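PDB 2H1C: toxin FitB from Neisseria gonorrhoeae, which acts as the toxin of a type II toxin-antitoxin system, an expected magnesium-dependent PIN-domain ribonuclease, and with the antitoxin FitA forms a complex that binds its own promoter. Local coordinates for residues M1-T6 and H114-A119; L35-V40 and G73-F78; E42-V47 and E61-S66; E80-I85 and A108-Q113. One frame throughout, in Å; residues are numbered along the deposited sequence.

In the fold
The four contacts show how a small alpha/beta domain is assembled around one parallel sheet. Interactions 1 and 2 lie in that sheet, their centres about 11 Å apart, with neighbouring strands 2-4 and 33-36 joining them. Interaction 4 packs helix 80-94 on helix 102-114, which leads into strand 117-119 of interaction 1. Interaction 3 pairs helices 37-48 and 53-67, its centre about 24 Å from that of interaction 4. Along the chain, interaction 1 encloses the others, interaction 3 is nested within interaction 2, and interaction 4 follows both. Interactions 2 and 4 share a magnesium site, and interactions 2, 3 and 4 also reach the second subunit, so several elements serve both core and dimer contact.

Interaction 1: residues M1-T6 and H114-A119; sequences MILLDT and HSLTVA
Met1 to Asp5 and Thr117 to Ala119 are joined first of all by a parallel ladder of four backbone hydrogen bonds. Leu3 stands in its middle, with Leu3 N donating to Thr117 O (2.9 Å) and Leu3 O accepting from Ala119 N (3.0 Å). Thr117 N to Met1 O (2.9 Å) and Asp5 N to Ala119 O (3.0 Å) extend the ladder at its two ends.

Apolar contacts line both faces. On the face of Ile2, Leu4, Thr117 and Ala119, the Ile2 chain turns twice (chi1 -72°, chi2 -66°) and brings CD1 against Thr117 CB at 3.6 Å. The other branch, Ile2 CG2, touches Ala119 CB at 4.0 Å, and Leu4 CD2 meets the same methyl at 3.9 Å; Trp24 packs on Ile2, Leu4 and Ala119. On the other face, where Leu3 packs on Ile107 and Ala111 of helix 102-114, its side chain crosses Leu116 at about a right angle, Leu3 CB reaching Leu116 CD1 at 4.0 Å.

Asp5, whose OD2 bonds to Thr120 OG1, directly follows the first strand; it and nearby Asp104 of helix 102-114 are predicted magnesium ligands, consistent with a PIN-domain metal site.

Interaction 2: residues L35-V40 and G73-F78; sequences LSAITV and GRILPF. With MG (magnesium ion), chain H.
Ser36 OG is gripped from two sides: it binds the magnesium ion at 2.6 Å and, because Ser36 is the N-cap of helix 37-48, it also accepts Ile38 N at 2.9 Å. Both roles follow from one torsion: with OG roughly opposite the backbone N (chi1 158°), the oxygen lies beside the first turn of the helix and faces the ion. A hydroxyl held by both a metal and an amide hydrogen has little freedom to rotate. Leu76 and Thr110 complete the magnesium site.

Three backbone bonds tie the short parallel strands. Leu35 N donates to Arg74 O at 3.0 Å, and Leu76 N donates to Leu35 O at 2.7 Å. Leu76 O in turn accepts Ala37 N at 2.8 Å, the donor tilted 35° from the carbonyl plane. Past the end of strand 33-36, apolar side chains take over. Ile75 CG2 is the meeting point, 3.8 Å from Val40 CG2 and 3.9 Å from Ala37 CA, with the Val40 and Ile75 side chains crossing at about a right angle. Strand 75-76 is thereby fastened to the first turn of the helix as well as to its neighbour in the sheet.

Strand 75-76 forms one margin of the sheet, next to strand 33-36. Leu76 packs against Thr110 and His114 of helix 102-114, Leu35 lies on Ile9 of helix 6-9, and Ala37, Ile38, Pro77 and Phe78 meet the second subunit.

Interaction 3: residues E42-V47 and E61-S66; sequences ELRLGV and ERLEQS
Arg44 and Glu64 form the polar centre of this helix pair. The guanidinium approaches side-on and uses two nitrogens, one for each carboxylate oxygen: Arg44 NE meets Glu64 OE2 and Arg44 NH2 meets Glu64 OE1, both at 2.9 Å. Each oxygen offers its syn lone pair, and the two planes lie only 21° apart, so this is a nearly flat bidentate salt bridge.

Beside it sits an apolar patch gathered on Leu63 CD2. This methyl lies 3.8 Å from Arg44 CG, where the arginine's aliphatic stem crosses it at about a right angle, and 4.1 Å from Val47 CG2; Leu43 CB is a looser neighbour at 4.4 Å.

The chain shapes explain the reach. Arg44 runs extended from CG to NE, while Glu64 bends at chi2 (-57°), turning its carboxylate toward the incoming guanidinium. The helix segments are roughly antiparallel (149°), and their axes stay 11.0 Å apart, so the long side chains span the gap. Leu68 packs against both Arg44 and Leu63.

Arg44 NH2 has another partner, Glu80 of the second subunit. One buried arginine thus faces two carboxylates, which would probably stabilise its positive charge and couple this hairpin of helices to the dimer.

Interaction 4: residues E80-I85 and A108-Q113; sequences EPVAAI and AATAKQ
In the PIN-domain fold, helices flank the central parallel sheet, and here two of them, 80-94 and 102-114, pack crosswise. Their short segments cross at 110° with the axes 8.4 Å apart. The small side chain of Ala109 lies where the helices come close: its CB touches Val82 CG1 at 3.6 Å and Val82 O at the same distance, while Ile85 CG2 comes to 3.9 Å from it. The CA atoms of Ile85 and Ala109 are 5.4 Å apart, the nearest pair of backbone positions between the two segments.

Val82 works with both of its branches. CG1, opposite the backbone N (chi1 -177°), points at the Ala109-Thr110 step and lies 3.7 Å from Thr110 OG1, whereas Val82 CG2 leans on Gln113 CG at 4.0 Å. The Thr110 hydroxyl is itself bonded to Tyr106 O, one turn earlier in its helix, and Thr110 belongs to the magnesium site with Ser36 and Leu76, so one Val82 methyl packs beside a residue of that site.

Elsewhere on helix 80-94, Ala83 packs on Ala37 of the second subunit. Across the helix pair, Lys112 sends its amino group to Ala129 O and offers its aliphatic stem, with Lys112 CD lying 3.7 Å from Ile85 CG2. The other end of the isoleucine packs tightly on Gln113, the two side chains crossing at about a right angle, with Gln113 CB and CG each 3.4 Å from Ile85 CD1.

Interaction 1: residues M1-T6 and H114-A119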
loop_
_atom_site.group_PDB
_atom_site.type_symbol
_atom_site.label_atom_id
_atom_site.label_comp_id
_atom_site.label_asym_id
_atom_site.label_seq_id
_atom_site.Cartn_x
_atom_site.Cartn_y
_atom_site.Cartn_z
ATOM N N MET A 1 16.648 -14.991 0.555
ATOM C CA MET A 1 15.668 -14.507 1.579
ATOM C C MET A 1 14.326 -14.531 0.848
ATOM O O MET A 1 14.285 -14.337 -0.371
ATOM C CB MET A 1 15.989 -13.068 2.016
ATOM C CG MET A 1 17.374 -12.820 2.625
ATOM S SD MET A 1 17.510 -13.197 4.388
ATOM C CE MET A 1 18.334 -14.760 4.276
ATOM N N ILE A 2 13.244 -14.762 1.587
ATOM C CA ILE A 2 11.906 -14.872 1.011
ATOM C C ILE A 2 10.885 -13.865 1.545
ATOM O O ILE A 2 10.897 -13.532 2.728
ATOM C CB ILE A 2 11.332 -16.300 1.269
ATOM C CG1 ILE A 2 12.045 -17.326 0.382
ATOM C CG2 ILE A 2 9.821 -16.337 0.995
ATOM C CD1 ILE A 2 11.779 -17.146 -1.097
ATOM N N LEU A 3 10.021 -13.388 0.649
ATOM C CA LEU A 3 8.918 -12.490 0.996
ATOM C C LEU A 3 7.679 -13.315 0.651
ATOM O O LEU A 3 7.427 -13.601 -0.524
ATOM C CB LEU A 3 8.922 -11.208 0.145
ATOM C CG LEU A 3 7.846 -10.181 0.578
ATOM C CD1 LEU A 3 8.162 -9.671 1.991
ATOM C CD2 LEU A 3 7.802 -9.013 -0.411
ATOM N N LEU A 4 6.915 -13.735 1.654
ATOM C CA LEU A 4 5.729 -14.559 1.389
ATOM C C LEU A 4 4.529 -13.717 0.979
ATOM O O LEU A 4 4.157 -12.805 1.706
ATOM C CB LEU A 4 5.327 -15.342 2.636
ATOM C CG LEU A 4 6.249 -16.382 3.260
ATOM C CD1 LEU A 4 5.541 -16.960 4.486
ATOM C CD2 LEU A 4 6.579 -17.474 2.243
ATOM N N ASP A 5 3.922 -14.045 -0.161
ATOM C CA ASP A 5 2.743 -13.337 -0.687
ATOM C C ASP A 5 1.542 -13.906 0.076
ATOM O O ASP A 5 1.612 -15.003 0.631
ATOM C CB ASP A 5 2.626 -13.621 -2.204
ATOM C CG ASP A 5 1.686 -12.657 -2.950
ATOM O OD1 ASP A 5 1.413 -11.541 -2.460
ATOM O OD2 ASP A 5 1.236 -13.021 -4.069
ATOM N N THR A 6 0.431 -13.182 0.085
ATOM C CA THR A 6 -0.752 -13.624 0.813
ATOM C C THR A 6 -1.263 -15.026 0.483
ATOM O O THR A 6 -1.667 -15.768 1.379
ATOM C CB THR A 6 -1.909 -12.636 0.592
ATOM O OG1 THR A 6 -1.469 -11.327 0.958
ATOM C CG2 THR A 6 -3.113 -13.018 1.423
ATOM N N HIS A 114 14.478 -4.989 -0.816
ATOM C CA HIS A 114 15.181 -5.797 0.186
ATOM C C HIS A 114 15.905 -7.026 -0.357
ATOM O O HIS A 114 16.373 -7.862 0.420
ATOM C CB HIS A 114 14.185 -6.246 1.258
ATOM C CG HIS A 114 13.637 -5.124 2.072
ATOM N ND1 HIS A 114 14.351 -4.529 3.092
ATOM C CD2 HIS A 114 12.459 -4.458 2.005
ATOM C CE1 HIS A 114 13.639 -3.549 3.616
ATOM N NE2 HIS A 114 12.483 -3.484 2.972
ATOM N N SER A 115 15.972 -7.138 -1.680
ATOM C CA SER A 115 16.645 -8.253 -2.343
ATOM C C SER A 115 16.046 -9.601 -1.976
ATOM O O SER A 115 16.767 -10.566 -1.729
ATOM C CB SER A 115 18.135 -8.253 -1.990
ATOM O OG SER A 115 18.749 -7.070 -2.450
ATOM N N LEU A 116 14.719 -9.671 -1.954
ATOM C CA LEU A 116 14.035 -10.907 -1.601
ATOM C C LEU A 116 13.384 -11.581 -2.791
ATOM O O LEU A 116 13.059 -10.927 -3.777
ATOM C CB LEU A 116 12.928 -10.608 -0.595
ATOM C CG LEU A 116 13.403 -9.750 0.579
ATOM C CD1 LEU A 116 12.193 -9.374 1.450
ATOM C CD2 LEU A 116 14.406 -10.531 1.397
ATOM N N THR A 117 13.180 -12.889 -2.669
ATOM C CA THR A 117 12.481 -13.661 -3.691
ATOM C C THR A 117 11.038 -13.749 -3.206
ATOM O O THR A 117 10.793 -14.085 -2.048
ATOM C CB THR A 117 12.996 -15.097 -3.791
ATOM O OG1 THR A 117 14.357 -15.090 -4.221
ATOM C CG2 THR A 117 12.157 -15.885 -4.787
ATOM N N VAL A 118 10.087 -13.444 -4.084
ATOM C CA VAL A 118 8.678 -13.507 -3.726
ATOM C C VAL A 118 8.139 -14.925 -3.885
ATOM O O VAL A 118 8.348 -15.557 -4.927
ATOM C CB VAL A 118 7.821 -12.579 -4.629
ATOM C CG1 VAL A 118 6.330 -12.748 -4.280
ATOM C CG2 VAL A 118 8.237 -11.118 -4.432
ATOM N N ALA A 119 7.484 -15.443 -2.848
ATOM C CA ALA A 119 6.880 -16.773 -2.918
ATOM C C ALA A 119 5.399 -16.489 -3.191
ATOM O O ALA A 119 4.731 -15.825 -2.382
ATOM C CB ALA A 119 7.041 -17.504 -1.582
#

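Interaction 2: residues L35-V40 and G73-F78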
loop_
_atom_site.group_PDB
_atom_site.type_symbol
_atom_site.label_atom_id
_atom_site.label_comp_id
_atom_site.label_asym_id
_atom_site.label_seq_id
_atom_site.Cartn_x
_atom_site.Cartn_y
_atom_site.Cartn_z
ATOM N N LEU A 35 7.447 -10.652 5.688
ATOM C CA LEU A 35 6.085 -10.342 5.262
ATOM C C LEU A 35 6.025 -8.839 4.994
ATOM O O LEU A 35 6.654 -8.055 5.712
ATOM C CB LEU A 35 5.063 -10.667 6.359
ATOM C CG LEU A 35 4.786 -12.111 6.761
ATOM C CD1 LEU A 35 3.757 -12.126 7.897
ATOM C CD2 LEU A 35 4.248 -12.888 5.565
ATOM N N SER A 36 5.293 -8.440 3.962
ATOM C CA SER A 36 5.111 -7.017 3.692
ATOM C C SER A 36 3.966 -6.575 4.583
ATOM O O SER A 36 3.042 -7.355 4.840
ATOM C CB SER A 36 4.698 -6.778 2.239
ATOM O OG SER A 36 4.044 -5.514 2.116
ATOM N N ALA A 37 4.011 -5.331 5.047
ATOM C CA ALA A 37 2.929 -4.814 5.860
ATOM C C ALA A 37 1.615 -4.882 5.048
ATOM O O ALA A 37 0.531 -4.966 5.613
ATOM C CB ALA A 37 3.240 -3.365 6.271
ATOM N N ILE A 38 1.724 -4.847 3.722
ATOM C CA ILE A 38 0.549 -4.936 2.835
ATOM C C ILE A 38 -0.137 -6.309 2.987
ATOM O O ILE A 38 -1.364 -6.404 3.039
ATOM C CB ILE A 38 0.958 -4.745 1.332
ATOM C CG1 ILE A 38 1.447 -3.303 1.101
ATOM C CG2 ILE A 38 -0.222 -5.073 0.415
ATOM C CD1 ILE A 38 0.377 -2.231 1.273
ATOM N N THR A 39 0.669 -7.371 3.038
ATOM C CA THR A 39 0.166 -8.734 3.205
ATOM C C THR A 39 -0.461 -8.892 4.593
ATOM O O THR A 39 -1.502 -9.529 4.743
ATOM C CB THR A 39 1.316 -9.751 3.005
ATOM O OG1 THR A 39 1.846 -9.573 1.690
ATOM C CG2 THR A 39 0.828 -11.177 3.164
ATOM N N VAL A 40 0.159 -8.296 5.610
ATOM C CA VAL A 40 -0.381 -8.384 6.960
ATOM C C VAL A 40 -1.747 -7.693 6.966
ATOM O O VAL A 40 -2.692 -8.175 7.596
ATOM C CB VAL A 40 0.558 -7.714 8.000
ATOM C CG1 VAL A 40 -0.096 -7.711 9.372
ATOM C CG2 VAL A 40 1.897 -8.488 8.074
ATOM N N GLY A 73 9.872 -8.087 13.817
ATOM C CA GLY A 73 11.064 -7.484 13.267
ATOM C C GLY A 73 11.243 -7.746 11.786
ATOM O O GLY A 73 12.205 -7.252 11.201
ATOM N N ARG A 74 10.332 -8.505 11.177
ATOM C CA ARG A 74 10.441 -8.813 9.746
ATOM C C ARG A 74 9.155 -8.528 8.942
ATOM O O ARG A 74 8.864 -9.190 7.925
ATOM C CB ARG A 74 10.887 -10.274 9.543
ATOM C CG ARG A 74 12.173 -10.637 10.326
ATOM C CD ARG A 74 12.821 -11.955 9.853
ATOM N NE ARG A 74 11.831 -13.012 9.738
ATOM C CZ ARG A 74 11.260 -13.620 10.766
ATOM N NH1 ARG A 74 11.598 -13.297 12.005
ATOM N NH2 ARG A 74 10.297 -14.500 10.552
ATOM N N ILE A 75 8.376 -7.558 9.421
ATOM C CA ILE A 75 7.166 -7.114 8.720
ATOM C C ILE A 75 7.664 -5.814 8.093
ATOM O O ILE A 75 7.881 -4.805 8.780
ATOM C CB ILE A 75 6.014 -6.873 9.712
ATOM C CG1 ILE A 75 5.607 -8.218 10.320
ATOM C CG2 ILE A 75 4.805 -6.220 9.020
ATOM C CD1 ILE A 75 4.489 -8.132 11.334
ATOM N N LEU A 76 7.859 -5.857 6.784
ATOM C CA LEU A 76 8.424 -4.737 6.029
ATOM C C LEU A 76 7.461 -3.646 5.601
ATOM O O LEU A 76 6.477 -3.916 4.928
ATOM C CB LEU A 76 9.127 -5.286 4.794
ATOM C CG LEU A 76 10.171 -6.383 5.083
ATOM C CD1 LEU A 76 10.621 -7.020 3.772
ATOM C CD2 LEU A 76 11.342 -5.765 5.829
ATOM N N PRO A 77 7.759 -2.385 5.944
ATOM C CA PRO A 77 6.820 -1.329 5.536
ATOM C C PRO A 77 6.923 -0.876 4.083
ATOM O O PRO A 77 7.923 -1.126 3.409
ATOM C CB PRO A 77 7.144 -0.188 6.511
ATOM C CG PRO A 77 8.637 -0.321 6.675
ATOM C CD PRO A 77 8.816 -1.849 6.824
ATOM N N PHE A 78 5.855 -0.248 3.587
ATOM C CA PHE A 78 5.883 0.317 2.244
ATOM C C PHE A 78 6.242 1.779 2.579
ATOM O O PHE A 78 5.384 2.552 3.007
ATOM C CB PHE A 78 4.504 0.271 1.563
ATOM C CG PHE A 78 4.527 0.764 0.139
ATOM C CD1 PHE A 78 4.847 -0.101 -0.912
ATOM C CD2 PHE A 78 4.313 2.111 -0.149
ATOM C CE1 PHE A 78 4.953 0.373 -2.234
ATOM C CE2 PHE A 78 4.416 2.599 -1.463
ATOM C CZ PHE A 78 4.736 1.734 -2.507
HETATM MG MG MG H . 5.668 -3.490 2.125
#

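Interaction 3: residues E42-V47 and E61-S66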
loop_
_atom_site.group_PDB
_atom_site.type_symbol
_atom_site.label_atom_id
_atom_site.label_comp_id
_atom_site.label_asym_id
_atom_site.label_seq_id
_atom_site.Cartn_x
_atom_site.Cartn_y
_atom_site.Cartn_z
ATOM N N GLU A 42 -3.838 -7.409 4.445
ATOM C CA GLU A 42 -4.789 -8.258 3.729
ATOM C C GLU A 42 -5.181 -9.472 4.560
ATOM O O GLU A 42 -6.341 -9.891 4.529
ATOM C CB GLU A 42 -4.218 -8.710 2.380
ATOM C CG GLU A 42 -3.727 -7.559 1.506
ATOM C CD GLU A 42 -3.186 -8.023 0.164
ATOM O OE1 GLU A 42 -2.660 -9.164 0.101
ATOM O OE2 GLU A 42 -3.269 -7.242 -0.819
ATOM N N LEU A 43 -4.223 -10.049 5.292
ATOM C CA LEU A 43 -4.534 -11.189 6.157
ATOM C C LEU A 43 -5.505 -10.736 7.243
ATOM O O LEU A 43 -6.518 -11.392 7.498
ATOM C CB LEU A 43 -3.266 -11.748 6.814
ATOM C CG LEU A 43 -2.319 -12.426 5.829
ATOM C CD1 LEU A 43 -0.984 -12.757 6.494
ATOM C CD2 LEU A 43 -2.998 -13.680 5.307
ATOM N N ARG A 44 -5.199 -9.613 7.885
ATOM C CA ARG A 44 -6.077 -9.112 8.939
ATOM C C ARG A 44 -7.474 -8.778 8.416
ATOM O O ARG A 44 -8.459 -9.017 9.107
ATOM C CB ARG A 44 -5.451 -7.885 9.628
ATOM C CG ARG A 44 -4.321 -8.243 10.615
ATOM C CD ARG A 44 -3.529 -7.002 11.045
ATOM N NE ARG A 44 -2.707 -7.266 12.220
ATOM C CZ ARG A 44 -1.694 -6.500 12.620
ATOM N NH1 ARG A 44 -1.358 -5.409 11.928
ATOM N NH2 ARG A 44 -1.022 -6.822 13.722
ATOM N N LEU A 45 -7.563 -8.233 7.201
ATOM C CA LEU A 45 -8.859 -7.879 6.622
ATOM C C LEU A 45 -9.660 -9.149 6.334
ATOM O O LEU A 45 -10.864 -9.228 6.620
ATOM C CB LEU A 45 -8.648 -7.073 5.334
ATOM C CG LEU A 45 -9.901 -6.725 4.532
ATOM C CD1 LEU A 45 -10.919 -6.011 5.419
ATOM C CD2 LEU A 45 -9.510 -5.858 3.341
ATOM N N GLY A 46 -8.981 -10.149 5.775
ATOM C CA GLY A 46 -9.630 -11.414 5.464
ATOM C C GLY A 46 -10.243 -12.034 6.703
ATOM O O GLY A 46 -11.390 -12.503 6.686
ATOM N N VAL A 47 -9.488 -12.039 7.791
ATOM C CA VAL A 47 -10.004 -12.604 9.032
ATOM C C VAL A 47 -11.204 -11.791 9.520
ATOM O O VAL A 47 -12.216 -12.359 9.932
ATOM C CB VAL A 47 -8.942 -12.620 10.137
ATOM C CG1 VAL A 47 -9.569 -13.062 11.456
ATOM C CG2 VAL A 47 -7.808 -13.576 9.748
ATOM N N GLU A 61 -7.306 -14.335 17.195
ATOM C CA GLU A 61 -6.396 -14.625 18.304
ATOM C C GLU A 61 -5.142 -15.326 17.792
ATOM O O GLU A 61 -4.027 -14.952 18.147
ATOM C CB GLU A 61 -7.085 -15.523 19.342
ATOM C CG GLU A 61 -6.174 -16.030 20.462
ATOM C CD GLU A 61 -5.988 -15.020 21.587
ATOM O OE1 GLU A 61 -6.998 -14.662 22.243
ATOM O OE2 GLU A 61 -4.833 -14.586 21.824
ATOM N N ARG A 62 -5.320 -16.342 16.952
ATOM C CA ARG A 62 -4.175 -17.069 16.438
ATOM C C ARG A 62 -3.287 -16.212 15.545
ATOM O O ARG A 62 -2.055 -16.294 15.616
ATOM C CB ARG A 62 -4.633 -18.314 15.689
ATOM C CG ARG A 62 -5.227 -19.348 16.616
ATOM C CD ARG A 62 -4.191 -19.841 17.612
ATOM N NE ARG A 62 -4.764 -20.872 18.470
ATOM C CZ ARG A 62 -5.545 -20.621 19.516
ATOM N NH1 ARG A 62 -5.837 -19.371 19.843
ATOM N NH2 ARG A 62 -6.055 -21.624 20.221
ATOM N N LEU A 63 -3.896 -15.387 14.707
ATOM C CA LEU A 63 -3.098 -14.527 13.838
ATOM C C LEU A 63 -2.240 -13.568 14.659
ATOM O O LEU A 63 -1.018 -13.479 14.479
ATOM C CB LEU A 63 -4.000 -13.711 12.907
ATOM C CG LEU A 63 -3.255 -12.766 11.953
ATOM C CD1 LEU A 63 -2.302 -13.576 11.054
ATOM C CD2 LEU A 63 -4.259 -12.008 11.109
ATOM N N GLU A 64 -2.883 -12.862 15.578
ATOM C CA GLU A 64 -2.184 -11.869 16.384
ATOM C C GLU A 64 -1.209 -12.422 17.427
ATOM O O GLU A 64 -0.094 -11.901 17.588
ATOM C CB GLU A 64 -3.211 -10.965 17.079
ATOM C CG GLU A 64 -4.164 -10.209 16.126
ATOM C CD GLU A 64 -3.433 -9.328 15.106
ATOM O OE1 GLU A 64 -2.326 -8.832 15.411
ATOM O OE2 GLU A 64 -3.978 -9.107 13.998
ATOM N N GLN A 65 -1.614 -13.482 18.120
ATOM C CA GLN A 65 -0.786 -14.049 19.183
ATOM C C GLN A 65 0.107 -15.231 18.839
ATOM O O GLN A 65 1.008 -15.560 19.611
ATOM C CB GLN A 65 -1.671 -14.455 20.370
ATOM C CG GLN A 65 -2.332 -13.287 21.095
ATOM C CD GLN A 65 -1.312 -12.272 21.605
ATOM O OE1 GLN A 65 -1.127 -11.203 21.012
ATOM N NE2 GLN A 65 -0.634 -12.612 22.703
ATOM N N SER A 66 -0.125 -15.869 17.699
ATOM C CA SER A 66 0.679 -17.033 17.335
ATOM C C SER A 66 1.409 -16.918 16.005
ATOM O O SER A 66 2.562 -17.352 15.878
ATOM C CB SER A 66 -0.199 -18.286 17.283
ATOM O OG SER A 66 -0.694 -18.627 18.564
#

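Interaction 4: residues E80-I85 and A108-Q113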
loop_
_atom_site.group_PDB
_atom_site.type_symbol
_atom_site.label_atom_id
_atom_site.label_comp_id
_atom_site.label_asym_id
_atom_site.label_seq_id
_atom_site.Cartn_x
_atom_site.Cartn_y
_atom_site.Cartn_z
ATOM N N GLU A 80 9.073 5.418 1.702
ATOM C CA GLU A 80 9.519 6.225 0.564
ATOM C C GLU A 80 10.426 5.529 -0.457
ATOM O O GLU A 80 10.218 5.658 -1.663
ATOM C CB GLU A 80 10.163 7.528 1.062
ATOM C CG GLU A 80 10.606 8.471 -0.053
ATOM C CD GLU A 80 11.935 8.077 -0.655
ATOM O OE1 GLU A 80 12.850 7.735 0.122
ATOM O OE2 GLU A 80 12.073 8.118 -1.898
ATOM N N PRO A 81 11.450 4.792 0.001
ATOM C CA PRO A 81 12.346 4.099 -0.936
ATOM C C PRO A 81 11.590 3.053 -1.770
ATOM O O PRO A 81 11.843 2.883 -2.967
ATOM C CB PRO A 81 13.377 3.448 -0.007
ATOM C CG PRO A 81 13.415 4.384 1.155
ATOM C CD PRO A 81 11.965 4.711 1.379
ATOM N N VAL A 82 10.673 2.345 -1.125
ATOM C CA VAL A 82 9.879 1.323 -1.812
ATOM C C VAL A 82 8.951 1.995 -2.831
ATOM O O VAL A 82 8.686 1.447 -3.908
ATOM C CB VAL A 82 9.028 0.513 -0.831
ATOM C CG1 VAL A 82 8.284 -0.589 -1.581
ATOM C CG2 VAL A 82 9.918 -0.091 0.241
ATOM N N ALA A 83 8.448 3.176 -2.483
ATOM C CA ALA A 83 7.579 3.907 -3.396
ATOM C C ALA A 83 8.309 4.220 -4.704
ATOM O O ALA A 83 7.717 4.165 -5.778
ATOM C CB ALA A 83 7.082 5.200 -2.739
ATOM N N ALA A 84 9.594 4.555 -4.620
ATOM C CA ALA A 84 10.378 4.855 -5.821
ATOM C C ALA A 84 10.477 3.629 -6.720
ATOM O O ALA A 84 10.323 3.720 -7.939
ATOM C CB ALA A 84 11.788 5.326 -5.439
ATOM N N ILE A 85 10.763 2.481 -6.115
ATOM C CA ILE A 85 10.880 1.229 -6.865
ATOM C C ILE A 85 9.527 0.856 -7.473
ATOM O O ILE A 85 9.447 0.391 -8.610
ATOM C CB ILE A 85 11.392 0.113 -5.940
ATOM C CG1 ILE A 85 12.814 0.477 -5.498
ATOM C CG2 ILE A 85 11.351 -1.248 -6.659
ATOM C CD1 ILE A 85 13.371 -0.383 -4.385
ATOM N N ALA A 108 5.947 -6.540 -4.964
ATOM C CA ALA A 108 7.134 -6.677 -5.786
ATOM C C ALA A 108 8.187 -5.619 -5.458
ATOM O O ALA A 108 9.376 -5.930 -5.371
ATOM C CB ALA A 108 6.762 -6.636 -7.266
ATOM N N ALA A 109 7.756 -4.377 -5.244
ATOM C CA ALA A 109 8.697 -3.297 -4.924
ATOM C C ALA A 109 9.367 -3.527 -3.561
ATOM O O ALA A 109 10.548 -3.221 -3.380
ATOM C CB ALA A 109 7.972 -1.932 -4.934
ATOM N N THR A 110 8.616 -4.066 -2.605
ATOM C CA THR A 110 9.165 -4.349 -1.281
ATOM C C THR A 110 10.258 -5.409 -1.414
ATOM O O THR A 110 11.347 -5.265 -0.866
ATOM C CB THR A 110 8.062 -4.852 -0.308
ATOM O OG1 THR A 110 7.067 -3.826 -0.143
ATOM C CG2 THR A 110 8.669 -5.209 1.061
ATOM N N ALA A 111 9.977 -6.456 -2.190
ATOM C CA ALA A 111 10.946 -7.527 -2.390
ATOM C C ALA A 111 12.209 -7.025 -3.092
ATOM O O ALA A 111 13.323 -7.342 -2.680
ATOM C CB ALA A 111 10.309 -8.658 -3.198
ATOM N N LYS A 112 12.046 -6.229 -4.142
ATOM C CA LYS A 112 13.209 -5.720 -4.867
ATOM C C LYS A 112 14.063 -4.833 -3.966
ATOM O O LYS A 112 15.295 -4.928 -3.973
ATOM C CB LYS A 112 12.764 -4.941 -6.114
ATOM C CG LYS A 112 13.911 -4.285 -6.878
ATOM C CD LYS A 112 13.495 -3.813 -8.267
ATOM C CE LYS A 112 13.333 -4.982 -9.229
ATOM N NZ LYS A 112 13.090 -4.550 -10.645
ATOM N N GLN A 113 13.406 -3.982 -3.182
ATOM C CA GLN A 113 14.104 -3.073 -2.278
ATOM C C GLN A 113 14.957 -3.821 -1.254
ATOM O O GLN A 113 16.042 -3.357 -0.889
ATOM C CB GLN A 113 13.079 -2.186 -1.569
ATOM C CG GLN A 113 13.617 -0.863 -1.072
ATOM C CD GLN A 113 14.350 -0.992 0.228
ATOM O OE1 GLN A 113 13.860 -1.630 1.158
ATOM N NE2 GLN A 113 15.523 -0.371 0.316
#